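Local structure of YrdC-like domain-containing protein (Streptococcus mutans, 3L7V) at residues A107-E112 with C129-K134; P111-F116 with G247-Q252; I267-D272 with W287-G292. The protein is of unknown function but carries a YrdC-like domain, may take part in tRNA modification and perhaps binds double-stranded RNA. All coordinates share one frame; numbering follows the deposited sequence.

This chain illustrates how one sheet can be tied to its connecting segments by small contacts, one of them long-range in sequence. Interactions 1 and 2 are immediate neighbours, their centres 6 Å apart, and share Pro111 and Glu112 at the start of helix 111-123. Interaction 1 ties the loop leading into that helix to the end of strand 127-132; interaction 2 rests the helix start on the loop between strands 239-241 and 265-268. Interaction 3 follows later in the chain, joining strand 265-268 to the edge strand 288-289; its centre lies about 19 Å from that of interaction 1 and 18 Å from that of interaction 2. Interactions 1 and 3 both reach the same mixed sheet, while interaction 2 attaches a loop between two of its strands to the helix.

Interaction 1 of 3, residues A107-E112 with C129-K134; sequences AQLTPE and CILPWK
Gln108 grips the end of the strand through both its backbone and its side chain. Its N donates to Pro132 O at 3.1 Å, an almost straight bond (168° at the hydrogen), while its NE2 reaches Trp133 O at 2.9 Å, from above the carbonyl plane. The side chain starts beside its own backbone N and runs extended beyond CG (chi2 179°), which carries the amide across the ring of Pro132 at about a right angle. Leu131 CD1 touches both Leu109 CD1 at 3.8 Å and Ala107 CB at 4.0 Å. Lys134 bends back at chi2, chi3 and chi4, laying CD 3.4 Å from Ala107 O and bringing NZ to a water that also donates to that carbonyl. Further out, Trp133, whose CB points away from the loop, has its NE1 bonded to Ser159 OG and its ring meeting Phe161, and Lys134, the N-cap of helix 135-143, is backbone-bonded to Leu106. Flanked by the bonds at Leu106 and Gln108, Ala107 and Trp133 form a non-hydrogen-bonded antiparallel pair: an isolated beta bridge that pins an interhelical loop to a strand end of this alpha/beta fold.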
loop_
_atom_site.group_PDB
_atom_site.type_symbol
_atom_site.label_atom_id
_atom_site.label_comp_id
_atom_site.label_asym_id
_atom_site.label_seq_id
_atom_site.Cartn_x
_atom_site.Cartn_y
_atom_site.Cartn_z
ATOM N N ALA A 107 -2.924 -13.368 -1.485
ATOM C CA ALA A 107 -4.102 -12.910 -2.222
ATOM C C ALA A 107 -4.542 -13.890 -3.302
ATOM O O ALA A 107 -3.707 -14.548 -3.904
ATOM C CB ALA A 107 -3.828 -11.519 -2.845
ATOM N N GLN A 108 -5.851 -13.981 -3.537
ATOM C CA GLN A 108 -6.398 -14.764 -4.648
ATOM C C GLN A 108 -6.123 -14.041 -5.966
ATOM O O GLN A 108 -6.280 -12.809 -6.050
ATOM C CB GLN A 108 -7.921 -14.931 -4.514
ATOM C CG GLN A 108 -8.397 -15.763 -3.349
ATOM C CD GLN A 108 -9.912 -15.849 -3.272
ATOM O OE1 GLN A 108 -10.608 -15.823 -4.286
ATOM N NE2 GLN A 108 -10.430 -15.935 -2.060
ATOM N N LEU A 109 -5.753 -14.805 -6.994
ATOM C CA LEU A 109 -5.324 -14.248 -8.284
ATOM C C LEU A 109 -5.864 -15.062 -9.474
ATOM O O LEU A 109 -6.164 -16.252 -9.333
ATOM C CB LEU A 109 -3.790 -14.242 -8.352
ATOM C CG LEU A 109 -2.921 -13.045 -7.929
ATOM C CD1 LEU A 109 -3.679 -12.028 -7.134
ATOM C CD2 LEU A 109 -1.684 -13.499 -7.175
ATOM N N THR A 110 -5.998 -14.414 -10.630
ATOM C CA THR A 110 -6.131 -15.120 -11.920
ATOM C C THR A 110 -4.843 -14.953 -12.738
ATOM O O THR A 110 -3.984 -14.138 -12.383
ATOM C CB THR A 110 -7.301 -14.590 -12.766
ATOM O OG1 THR A 110 -7.083 -13.212 -13.079
ATOM C CG2 THR A 110 -8.623 -14.743 -12.032
ATOM N N PRO A 111 -4.693 -15.715 -13.838
ATOM C CA PRO A 111 -3.447 -15.533 -14.595
ATOM C C PRO A 111 -3.300 -14.134 -15.213
ATOM O O PRO A 111 -2.181 -13.632 -15.259
ATOM C CB PRO A 111 -3.518 -16.633 -15.669
ATOM C CG PRO A 111 -4.411 -17.691 -15.064
ATOM C CD PRO A 111 -5.447 -16.900 -14.293
ATOM N N GLU A 112 -4.386 -13.523 -15.682
ATOM C CA GLU A 112 -4.342 -12.127 -16.147
ATOM C C GLU A 112 -3.905 -11.138 -15.034
ATOM O O GLU A 112 -3.055 -10.278 -15.253
ATOM C CB GLU A 112 -5.700 -11.697 -16.717
ATOM C CG GLU A 112 -6.026 -12.264 -18.098
ATOM C CD GLU A 112 -7.509 -12.144 -18.486
ATOM O OE1 GLU A 112 -8.396 -12.239 -17.601
ATOM O OE2 GLU A 112 -7.784 -11.968 -19.693
ATOM N N CYS A 129 -4.060 -2.735 -5.709
ATOM C CA CYS A 129 -5.275 -3.413 -6.173
ATOM C C CYS A 129 -6.057 -4.029 -5.017
ATOM O O CYS A 129 -5.475 -4.649 -4.119
ATOM C CB CYS A 129 -4.967 -4.517 -7.210
ATOM S SG CYS A 129 -4.232 -4.026 -8.822
ATOM N N ILE A 130 -7.377 -3.884 -5.069
ATOM C CA ILE A 130 -8.274 -4.453 -4.069
ATOM C C ILE A 130 -8.586 -5.905 -4.418
ATOM O O ILE A 130 -9.242 -6.176 -5.435
ATOM C CB ILE A 130 -9.586 -3.645 -3.979
ATOM C CG1 ILE A 130 -9.277 -2.179 -3.676
ATOM C CG2 ILE A 130 -10.536 -4.228 -2.916
ATOM C CD1 ILE A 130 -10.506 -1.351 -3.451
ATOM N N LEU A 131 -8.111 -6.823 -3.566
ATOM C CA LEU A 131 -8.256 -8.277 -3.756
ATOM C C LEU A 131 -8.838 -9.027 -2.521
ATOM O O LEU A 131 -8.805 -8.511 -1.409
ATOM C CB LEU A 131 -6.892 -8.878 -4.140
ATOM C CG LEU A 131 -6.308 -8.452 -5.498
ATOM C CD1 LEU A 131 -4.805 -8.747 -5.599
ATOM C CD2 LEU A 131 -7.089 -9.099 -6.665
ATOM N N PRO A 132 -9.367 -10.249 -2.720
ATOM C CA PRO A 132 -9.765 -11.118 -1.594
ATOM C C PRO A 132 -8.576 -11.911 -1.044
ATOM O O PRO A 132 -7.608 -12.118 -1.768
ATOM C CB PRO A 132 -10.759 -12.106 -2.231
ATOM C CG PRO A 132 -10.873 -11.706 -3.714
ATOM C CD PRO A 132 -9.644 -10.885 -4.021
ATOM N N TRP A 133 -8.649 -12.361 0.204
ATOM C CA TRP A 133 -7.604 -13.236 0.777
ATOM C C TRP A 133 -7.829 -14.703 0.424
ATOM O O TRP A 133 -8.971 -15.162 0.330
ATOM C CB TRP A 133 -7.541 -13.112 2.312
ATOM C CG TRP A 133 -6.919 -11.839 2.818
ATOM C CD1 TRP A 133 -7.459 -10.579 2.765
ATOM C CD2 TRP A 133 -5.645 -11.701 3.471
ATOM N NE1 TRP A 133 -6.594 -9.669 3.335
ATOM C CE2 TRP A 133 -5.479 -10.332 3.781
ATOM C CE3 TRP A 133 -4.630 -12.601 3.823
ATOM C CZ2 TRP A 133 -4.335 -9.843 4.421
ATOM C CZ3 TRP A 133 -3.495 -12.110 4.460
ATOM C CH2 TRP A 133 -3.361 -10.744 4.753
ATOM N N LYS A 134 -6.742 -15.442 0.243
ATOM C CA LYS A 134 -6.831 -16.903 0.162
ATOM C C LYS A 134 -7.339 -17.475 1.484
ATOM O O LYS A 134 -6.877 -17.075 2.552
ATOM C CB LYS A 134 -5.470 -17.506 -0.168
ATOM C CG LYS A 134 -5.059 -17.306 -1.603
ATOM C CD LYS A 134 -3.554 -17.200 -1.712
ATOM C CE LYS A 134 -2.937 -18.518 -2.107
ATOM N NZ LYS A 134 -3.233 -18.768 -3.537
HETATM O O HOH W 1 -2.158 -16.693 -5.349
HETATM O O HOH W 2 -4.703 -17.915 -6.161
#

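Interaction 2 of 3, residues P111-F116 with G247-Q252; sequences PEIDAF and GKLIPQ
Where Ile113 meets Leu249 and Glu112 meets Gln252, the first turn of helix 111-123 rests on the long loop between strands 239-241 and 265-268, in a mixed contact with an apolar inner half and a polar outer half. Ile113 CD1 does the inner work, touching Leu249 CD1 at 3.8 Å as the two side chains slide past each other in opposite directions, and Ile250 CG1 at 4.2 Å. Leu249 itself continues onto Leu131 and Pro132, so it bridges the helix start and the end of strand 127-132. On the outer side Gln252 folds back at chi2 (-81°) and brings its amide over the helix start, with NE2 3.4 Å from Pro111 CD. As modelled, NE2 also lies 3.0 Å from Glu112 N, both of them donors, and 3.0 Å from Glu112 OE1, at an angle too poor for a hydrogen bond. A water donates to OE1 and also to Pro251 O. The Glu112 carboxylate, its plane 53° from that amide, takes its firm partners from just beyond: OE1 accepts from Gln253 N and OE2 from Gly254 N. Through these two bonds the N-terminal turn of an alpha helix holds the long interstrand loop.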
loop_
_atom_site.group_PDB
_atom_site.type_symbol
_atom_site.label_atom_id
_atom_site.label_comp_id
_atom_site.label_asym_id
_atom_site.label_seq_id
_atom_site.Cartn_x
_atom_site.Cartn_y
_atom_site.Cartn_z
ATOM N N PRO A 111 -4.693 -15.715 -13.838
ATOM C CA PRO A 111 -3.447 -15.533 -14.595
ATOM C C PRO A 111 -3.300 -14.134 -15.213
ATOM O O PRO A 111 -2.181 -13.632 -15.259
ATOM C CB PRO A 111 -3.518 -16.633 -15.669
ATOM C CG PRO A 111 -4.411 -17.691 -15.064
ATOM C CD PRO A 111 -5.447 -16.900 -14.293
ATOM N N GLU A 112 -4.386 -13.523 -15.682
ATOM C CA GLU A 112 -4.342 -12.127 -16.147
ATOM C C GLU A 112 -3.905 -11.138 -15.034
ATOM O O GLU A 112 -3.055 -10.278 -15.253
ATOM C CB GLU A 112 -5.700 -11.697 -16.717
ATOM C CG GLU A 112 -6.026 -12.264 -18.098
ATOM C CD GLU A 112 -7.509 -12.144 -18.486
ATOM O OE1 GLU A 112 -8.396 -12.239 -17.601
ATOM O OE2 GLU A 112 -7.784 -11.968 -19.693
ATOM N N ILE A 113 -4.494 -11.257 -13.847
ATOM C CA ILE A 113 -4.172 -10.333 -12.758
ATOM C C ILE A 113 -2.716 -10.497 -12.340
ATOM O O ILE A 113 -1.998 -9.497 -12.169
ATOM C CB ILE A 113 -5.113 -10.499 -11.538
ATOM C CG1 ILE A 113 -6.535 -10.062 -11.905
ATOM C CG2 ILE A 113 -4.612 -9.665 -10.362
ATOM C CD1 ILE A 113 -7.619 -10.592 -11.006
ATOM N N ASP A 114 -2.283 -11.753 -12.183
ATOM C CA ASP A 114 -0.883 -12.064 -11.883
ATOM C C ASP A 114 0.070 -11.412 -12.900
ATOM O O ASP A 114 1.045 -10.771 -12.513
ATOM C CB ASP A 114 -0.657 -13.584 -11.832
ATOM C CG ASP A 114 0.791 -13.972 -11.417
ATOM O OD1 ASP A 114 1.749 -13.238 -11.745
ATOM O OD2 ASP A 114 0.976 -15.027 -10.769
ATOM N N ALA A 115 -0.225 -11.586 -14.190
ATOM C CA ALA A 115 0.544 -10.994 -15.288
ATOM C C ALA A 115 0.523 -9.454 -15.287
ATOM O O ALA A 115 1.525 -8.813 -15.624
ATOM C CB ALA A 115 0.029 -11.522 -16.640
ATOM N N PHE A 116 -0.635 -8.877 -14.957
ATOM C CA PHE A 116 -0.792 -7.415 -14.790
ATOM C C PHE A 116 0.187 -6.843 -13.748
ATOM O O PHE A 116 0.885 -5.877 -14.030
ATOM C CB PHE A 116 -2.250 -7.062 -14.427
ATOM C CG PHE A 116 -2.549 -5.568 -14.407
ATOM C CD1 PHE A 116 -2.617 -4.841 -15.589
ATOM C CD2 PHE A 116 -2.805 -4.909 -13.209
ATOM C CE1 PHE A 116 -2.893 -3.479 -15.576
ATOM C CE2 PHE A 116 -3.084 -3.548 -13.187
ATOM C CZ PHE A 116 -3.129 -2.831 -14.373
ATOM N N GLY A 247 -17.312 -8.499 -3.113
ATOM C CA GLY A 247 -15.969 -8.858 -2.683
ATOM C C GLY A 247 -15.409 -10.115 -3.340
ATOM O O GLY A 247 -14.312 -10.573 -2.988
ATOM N N LYS A 248 -16.155 -10.679 -4.289
ATOM C CA LYS A 248 -15.686 -11.847 -5.034
ATOM C C LYS A 248 -14.777 -11.451 -6.217
ATOM O O LYS A 248 -15.031 -10.450 -6.879
ATOM C CB LYS A 248 -16.879 -12.678 -5.523
ATOM N N LEU A 249 -13.720 -12.231 -6.459
ATOM C CA LEU A 249 -12.804 -12.010 -7.593
ATOM C C LEU A 249 -13.541 -11.873 -8.943
ATOM O O LEU A 249 -14.495 -12.601 -9.196
ATOM C CB LEU A 249 -11.782 -13.161 -7.667
ATOM C CG LEU A 249 -10.484 -13.030 -8.481
ATOM C CD1 LEU A 249 -9.687 -11.805 -8.056
ATOM C CD2 LEU A 249 -9.622 -14.305 -8.359
ATOM N N ILE A 250 -13.124 -10.922 -9.783
ATOM C CA ILE A 250 -13.629 -10.824 -11.166
ATOM C C ILE A 250 -13.223 -12.059 -11.974
ATOM O O ILE A 250 -12.218 -12.708 -11.654
ATOM C CB ILE A 250 -13.071 -9.580 -11.905
ATOM C CG1 ILE A 250 -11.543 -9.675 -12.007
ATOM C CG2 ILE A 250 -13.538 -8.273 -11.227
ATOM C CD1 ILE A 250 -10.888 -8.611 -12.862
ATOM N N PRO A 251 -14.000 -12.393 -13.024
ATOM C CA PRO A 251 -13.723 -13.546 -13.898
ATOM C C PRO A 251 -12.519 -13.352 -14.814
ATOM O O PRO A 251 -12.138 -12.209 -15.095
ATOM C CB PRO A 251 -14.989 -13.644 -14.765
ATOM C CG PRO A 251 -16.026 -12.866 -14.053
ATOM C CD PRO A 251 -15.301 -11.781 -13.322
ATOM N N GLN A 252 -11.939 -14.464 -15.264
ATOM C CA GLN A 252 -10.959 -14.469 -16.350
ATOM C C GLN A 252 -11.636 -14.101 -17.654
ATOM O O GLN A 252 -12.667 -14.668 -17.991
ATOM C CB GLN A 252 -10.340 -15.860 -16.530
ATOM C CG GLN A 252 -8.977 -16.061 -15.902
ATOM C CD GLN A 252 -7.832 -15.513 -16.746
ATOM O OE1 GLN A 252 -7.594 -15.954 -17.874
ATOM N NE2 GLN A 252 -7.102 -14.563 -16.185
HETATM O O HOH W 3 -9.119 -11.327 -14.816
#

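Interaction 3 of 3, residues I267-D272 with W287-G292; sequences IRKGLD and WNYRQG. With SO4 (sulfate ion), chain G; SO4 (sulfate ion), chain B.
The Tyr289 ring has Gln291 NE2 at its edge and in its plane, 2.8 Å from OH in a weak bond whose angle at the hydrogen is only 124°, and Lys269 comes to the same hydroxyl from the other segment. Arg268 likewise uses the edge of its flat group. An oxygen of the chain B sulfate lies in the guanidinium plane, where NH1 donates to O2 of that ion at 3.0 Å; NH2 has Gly237 O as a second partner, which helps fix the group's rotation. The third flat group, the guanidinium of Arg290, curls back to its own strand: Tyr289 O lies in its plane, 3.0 Å from NH1, although NH1 stands above the plane of that carbonyl.

Just past the end of strand 265-268, Lys269 runs fully extended with CG anti to its N (chi1 -166°), so that its CD passes obliquely by Gln291 NE2 and Tyr289 OH, 3.7 Å from each. Its backbone N donates to O1 of the chain G sulfate at 3.1 Å, and Gln291 lies against the same anion, its CG 3.2 Å from O2, without a hydrogen bond to it. Both sulfates probably come from the crystallisation liquor. Gly292 directs its N to Ile267 O at 3.2 Å from above the carbonyl plane, the one hydrogen bond directly joining the two segments.

Ile267 and Arg268 both face Met239, forming a classic beta bulge against strand 239-241 on the inner side. Further back along the pair, Asn288 is backbone-bonded to Pro264 and Val266, and the indole of Trp287 packs on Met277, Leu280 and Ser281 of helix 273-283. Strand 265-268, that helix and strand 288-289 thus form a beta-alpha-beta unit, with 288-289 as the outermost strand at this end of the sheet.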
loop_
_atom_site.group_PDB
_atom_site.type_symbol
_atom_site.label_atom_id
_atom_site.label_comp_id
_atom_site.label_asym_id
_atom_site.label_seq_id
_atom_site.Cartn_x
_atom_site.Cartn_y
_atom_site.Cartn_z
ATOM N N ILE A 267 -10.518 3.246 -9.559
ATOM C CA ILE A 267 -11.296 4.043 -8.595
ATOM C C ILE A 267 -10.588 5.293 -8.018
ATOM O O ILE A 267 -11.233 6.162 -7.417
ATOM C CB ILE A 267 -11.955 3.163 -7.463
ATOM C CG1 ILE A 267 -10.936 2.267 -6.754
ATOM C CG2 ILE A 267 -13.076 2.285 -8.030
ATOM C CD1 ILE A 267 -10.116 2.975 -5.751
ATOM N N ARG A 268 -9.278 5.406 -8.220
ATOM C CA ARG A 268 -8.561 6.610 -7.791
ATOM C C ARG A 268 -7.440 6.946 -8.763
ATOM O O ARG A 268 -6.633 6.090 -9.108
ATOM C CB ARG A 268 -8.006 6.446 -6.363
ATOM C CG ARG A 268 -7.571 7.735 -5.669
ATOM C CD ARG A 268 -7.145 7.495 -4.193
ATOM N NE ARG A 268 -5.819 6.885 -4.064
ATOM C CZ ARG A 268 -5.219 6.603 -2.905
ATOM N NH1 ARG A 268 -5.815 6.879 -1.752
ATOM N NH2 ARG A 268 -4.017 6.042 -2.893
ATOM N N LYS A 269 -7.407 8.205 -9.188
ATOM C CA LYS A 269 -6.390 8.745 -10.096
ATOM C C LYS A 269 -5.078 9.014 -9.332
ATOM O O LYS A 269 -5.105 9.288 -8.137
ATOM C CB LYS A 269 -6.955 10.041 -10.720
ATOM C CG LYS A 269 -6.226 10.605 -11.913
ATOM C CD LYS A 269 -6.985 11.809 -12.477
ATOM C CE LYS A 269 -6.221 12.463 -13.630
ATOM N NZ LYS A 269 -7.014 13.516 -14.337
ATOM N N GLY A 270 -3.929 8.929 -9.997
ATOM C CA GLY A 270 -2.667 9.149 -9.304
ATOM C C GLY A 270 -1.391 9.015 -10.125
ATOM O O GLY A 270 -1.431 8.998 -11.363
ATOM N N LEU A 271 -0.252 8.931 -9.430
ATOM C CA LEU A 271 1.062 8.839 -10.075
ATOM C C LEU A 271 1.082 7.808 -11.234
ATOM O O LEU A 271 0.666 6.659 -11.063
ATOM C CB LEU A 271 2.142 8.482 -9.038
ATOM C CG LEU A 271 3.602 8.579 -9.509
ATOM C CD1 LEU A 271 4.014 10.025 -9.777
ATOM C CD2 LEU A 271 4.579 7.927 -8.534
ATOM N N ASP A 272 1.567 8.232 -12.399
ATOM C CA ASP A 272 1.724 7.367 -13.584
ATOM C C ASP A 272 0.440 6.750 -14.140
ATOM O O ASP A 272 0.482 5.671 -14.729
ATOM C CB ASP A 272 2.738 6.242 -13.325
ATOM C CG ASP A 272 4.178 6.711 -13.425
ATOM O OD1 ASP A 272 4.442 7.745 -14.074
ATOM O OD2 ASP A 272 5.056 6.034 -12.852
ATOM N N TRP A 287 -12.589 -3.009 -19.478
ATOM C CA TRP A 287 -12.424 -2.345 -18.167
ATOM C C TRP A 287 -13.138 -0.970 -18.044
ATOM O O TRP A 287 -13.525 -0.370 -19.054
ATOM C CB TRP A 287 -10.932 -2.244 -17.743
ATOM C CG TRP A 287 -10.006 -1.389 -18.638
ATOM C CD1 TRP A 287 -9.318 -1.811 -19.752
ATOM C CD2 TRP A 287 -9.648 -0.008 -18.454
ATOM N NE1 TRP A 287 -8.561 -0.780 -20.262
ATOM C CE2 TRP A 287 -8.745 0.334 -19.482
ATOM C CE3 TRP A 287 -9.987 0.970 -17.503
ATOM C CZ2 TRP A 287 -8.202 1.628 -19.607
ATOM C CZ3 TRP A 287 -9.437 2.254 -17.623
ATOM C CH2 TRP A 287 -8.561 2.569 -18.668
ATOM N N ASN A 288 -13.307 -0.490 -16.805
ATOM C CA ASN A 288 -14.058 0.742 -16.512
ATOM C C ASN A 288 -13.216 1.817 -15.828
ATOM O O ASN A 288 -12.306 1.507 -15.062
ATOM C CB ASN A 288 -15.263 0.452 -15.590
ATOM C CG ASN A 288 -16.401 -0.291 -16.291
ATOM O OD1 ASN A 288 -17.480 -0.468 -15.717
ATOM N ND2 ASN A 288 -16.167 -0.728 -17.523
ATOM N N TYR A 289 -13.534 3.085 -16.076
ATOM C CA TYR A 289 -12.863 4.182 -15.365
ATOM C C TYR A 289 -13.897 4.922 -14.507
ATOM O O TYR A 289 -14.872 5.449 -15.058
ATOM C CB TYR A 289 -12.169 5.131 -16.366
ATOM C CG TYR A 289 -11.468 6.313 -15.733
ATOM C CD1 TYR A 289 -10.110 6.267 -15.440
ATOM C CD2 TYR A 289 -12.166 7.476 -15.426
ATOM C CE1 TYR A 289 -9.471 7.340 -14.840
ATOM C CE2 TYR A 289 -11.545 8.556 -14.849
ATOM C CZ TYR A 289 -10.199 8.489 -14.552
ATOM O OH TYR A 289 -9.570 9.568 -13.968
ATOM N N ARG A 290 -13.701 4.941 -13.177
ATOM C CA ARG A 290 -14.643 5.593 -12.247
ATOM C C ARG A 290 -13.980 6.442 -11.132
ATOM O O ARG A 290 -13.981 6.059 -9.964
ATOM C CB ARG A 290 -15.603 4.563 -11.601
ATOM C CG ARG A 290 -16.524 3.779 -12.573
ATOM C CD ARG A 290 -17.646 4.645 -13.160
ATOM N NE ARG A 290 -18.604 3.875 -13.975
ATOM C CZ ARG A 290 -18.426 3.574 -15.263
ATOM N NH1 ARG A 290 -17.327 3.960 -15.885
ATOM N NH2 ARG A 290 -19.340 2.881 -15.933
ATOM N N GLN A 291 -13.446 7.602 -11.495
ATOM C CA GLN A 291 -12.760 8.485 -10.547
ATOM C C GLN A 291 -13.624 8.819 -9.322
ATOM O O GLN A 291 -14.795 9.167 -9.453
ATOM C CB GLN A 291 -12.310 9.786 -11.248
ATOM C CG GLN A 291 -11.093 10.457 -10.617
ATOM C CD GLN A 291 -10.673 11.759 -11.316
ATOM O OE1 GLN A 291 -10.363 12.753 -10.650
ATOM N NE2 GLN A 291 -10.658 11.757 -12.656
ATOM N N GLY A 292 -13.040 8.709 -8.133
ATOM C CA GLY A 292 -13.676 9.206 -6.925
ATOM C C GLY A 292 -14.511 8.178 -6.190
ATOM O O GLY A 292 -15.226 8.517 -5.253
HETATM S S SO4 G . -9.701 11.011 -7.023
HETATM O O1 SO4 G . -9.574 9.619 -7.444
HETATM O O2 SO4 G . -10.864 11.599 -7.676
HETATM O O3 SO4 G . -9.874 11.074 -5.575
HETATM O O4 SO4 G . -8.497 11.745 -7.405
HETATM S S SO4 B . -4.330 5.998 2.122
HETATM O O1 SO4 B . -5.102 4.770 2.325
HETATM O O2 SO4 B . -5.018 6.870 1.177
HETATM O O3 SO4 B . -4.195 6.703 3.399
HETATM O O4 SO4 B . -3.019 5.671 1.558
#